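Local structure of alpha-1,6-mannanase (Bacteroides thetaiotaomicron, 4V1S) at residues S273-Y278 / S288-T293. The protein probably hydrolyses alpha-1,6-mannosidic linkages in mannans as a family 76 glycoside hydrolase of a gut bacterium. Residues are numbered along the deposited sequence; the frame is centred on the assembly and turned at random. Where two conformers were deposited one is given.
Sequences SWLKMY and SQAKAT
Trp274 lies against Gln289, Ala290 and Thr293 where two consecutive antiparallel helices, 264-281 and 284-301, form a helical hairpin of the (alpha/alpha)-barrel fold known for family 76. The axes of segments 273-278 and 288-293 approach to 8.8 Å and run at 157° to each other. Trp274 CB rests 4.1 Å from the Ala290 CB. With CG anti to the carbonyl carbon (chi1 -69°), the indole reaches over to the facing helix. Its CE3 meets the Ala290 CA, and its six-membered ring takes the Gln289 CG on one face in a CH-pi contact, 3.4 Å from the centroid and nearly on the ring normal. On the five-membered ring, NE1 is hydrogen-bonded to Asn232. At the far rim, CZ3 sits 3.3 Å from Thr293 OG1. Replacing Trp274 by alanine is likely to open a gap beneath the Gln289 methylene and leave Asn232 without its indole donor. One residue further along the helix, Leu275 CD2 packs 3.7 Å from the Ala290 CB, and Met326 of helix 313-330 touches both. The bend of Gln289 at chi2 (64°) carries the amide along its own helix, where NE2 binds Thr293 OG1 at 3.0 Å as well as Asn245 OD1; that threonine hydroxyl also bonds to Asn245 O.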
# COMPACT_ATOMS: atom_id res chain seq x y z
N SER A 273 -4.52 1.08 -10.05
CA SER A 273 -5.06 2.34 -10.58
C SER A 273 -5.70 2.13 -11.94
O SER A 273 -6.84 2.57 -12.17
CB SER A 273 -3.96 3.40 -10.66
OG SER A 273 -3.47 3.74 -9.37
N TRP A 274 -4.98 1.47 -12.84
CA TRP A 274 -5.49 1.24 -14.17
C TRP A 274 -6.78 0.44 -14.18
O TRP A 274 -7.67 0.71 -15.01
CB TRP A 274 -4.45 0.57 -15.05
CG TRP A 274 -3.26 1.43 -15.41
CD1 TRP A 274 -3.25 2.76 -15.69
CD2 TRP A 274 -1.90 0.97 -15.55
NE1 TRP A 274 -1.97 3.16 -16.00
CE2 TRP A 274 -1.12 2.09 -15.92
CE3 TRP A 274 -1.27 -0.27 -15.38
CZ2 TRP A 274 0.26 2.00 -16.15
CZ3 TRP A 274 0.09 -0.35 -15.59
CH2 TRP A 274 0.85 0.78 -15.97
N LEU A 275 -6.91 -0.53 -13.28
CA LEU A 275 -8.15 -1.31 -13.21
C LEU A 275 -9.31 -0.42 -12.82
O LEU A 275 -10.41 -0.59 -13.36
CB LEU A 275 -8.00 -2.53 -12.28
CG LEU A 275 -7.02 -3.60 -12.80
CD1 LEU A 275 -6.84 -4.66 -11.74
CD2 LEU A 275 -7.49 -4.23 -14.11
N LYS A 276 -9.11 0.52 -11.90
CA LYS A 276 -10.19 1.45 -11.55
C LYS A 276 -10.49 2.41 -12.69
O LYS A 276 -11.65 2.76 -12.93
CB LYS A 276 -9.90 2.23 -10.27
CG LYS A 276 -9.80 1.31 -9.06
CD LYS A 276 -10.00 2.04 -7.74
CE LYS A 276 -11.48 2.23 -7.42
NZ LYS A 276 -12.12 0.92 -7.09
N MET A 277 -9.45 2.83 -13.42
CA MET A 277 -9.65 3.74 -14.55
C MET A 277 -10.41 3.04 -15.65
O MET A 277 -11.26 3.65 -16.29
CB MET A 277 -8.32 4.28 -15.06
CG MET A 277 -7.63 5.14 -14.01
SD MET A 277 -5.97 5.67 -14.40
CE MET A 277 -6.37 7.05 -15.48
N TYR A 278 -10.16 1.74 -15.83
CA TYR A 278 -10.93 0.94 -16.75
C TYR A 278 -12.41 0.91 -16.38
O TYR A 278 -13.27 1.13 -17.23
CB TYR A 278 -10.39 -0.48 -16.79
CG TYR A 278 -11.24 -1.42 -17.60
CD1 TYR A 278 -11.51 -1.17 -18.95
CD2 TYR A 278 -11.78 -2.57 -17.03
CE1 TYR A 278 -12.30 -2.03 -19.69
CE2 TYR A 278 -12.55 -3.44 -17.77
CZ TYR A 278 -12.81 -3.16 -19.10
OH TYR A 278 -13.57 -4.03 -19.83
N SER A 288 -5.89 -3.44 -20.85
CA SER A 288 -4.76 -4.03 -21.58
C SER A 288 -3.43 -3.69 -20.90
O SER A 288 -2.57 -4.56 -20.75
CB SER A 288 -4.74 -3.58 -23.05
OG SER A 288 -5.91 -4.04 -23.71
N GLN A 289 -3.27 -2.43 -20.48
CA GLN A 289 -2.06 -2.00 -19.81
C GLN A 289 -1.88 -2.73 -18.48
O GLN A 289 -0.78 -3.22 -18.17
CB GLN A 289 -2.07 -0.49 -19.61
CG GLN A 289 -0.79 0.03 -19.00
CD GLN A 289 0.41 -0.17 -19.91
OE1 GLN A 289 0.50 0.43 -20.99
NE2 GLN A 289 1.33 -1.02 -19.48
N ALA A 290 -2.95 -2.82 -17.70
CA ALA A 290 -2.90 -3.54 -16.42
C ALA A 290 -2.47 -4.99 -16.62
O ALA A 290 -1.61 -5.50 -15.90
CB ALA A 290 -4.25 -3.46 -15.73
N LYS A 291 -3.06 -5.65 -17.62
CA LYS A 291 -2.75 -7.05 -17.87
C LYS A 291 -1.29 -7.22 -18.31
O LYS A 291 -0.62 -8.14 -17.89
CB LYS A 291 -3.69 -7.64 -18.91
CG LYS A 291 -5.08 -7.90 -18.39
CD LYS A 291 -5.95 -8.40 -19.54
CE LYS A 291 -7.37 -8.66 -19.12
NZ LYS A 291 -8.17 -9.14 -20.29
N ALA A 292 -0.82 -6.32 -19.17
CA ALA A 292 0.57 -6.40 -19.65
C ALA A 292 1.58 -6.20 -18.53
O ALA A 292 2.56 -6.95 -18.41
CB ALA A 292 0.81 -5.39 -20.77
N THR A 293 1.37 -5.16 -17.72
CA THR A 293 2.25 -4.89 -16.60
C THR A 293 2.20 -6.00 -15.52
O THR A 293 3.24 -6.39 -15.00
CB THR A 293 1.93 -3.52 -16.01
OG1 THR A 293 2.16 -2.51 -17.00
CG2 THR A 293 2.74 -3.22 -14.74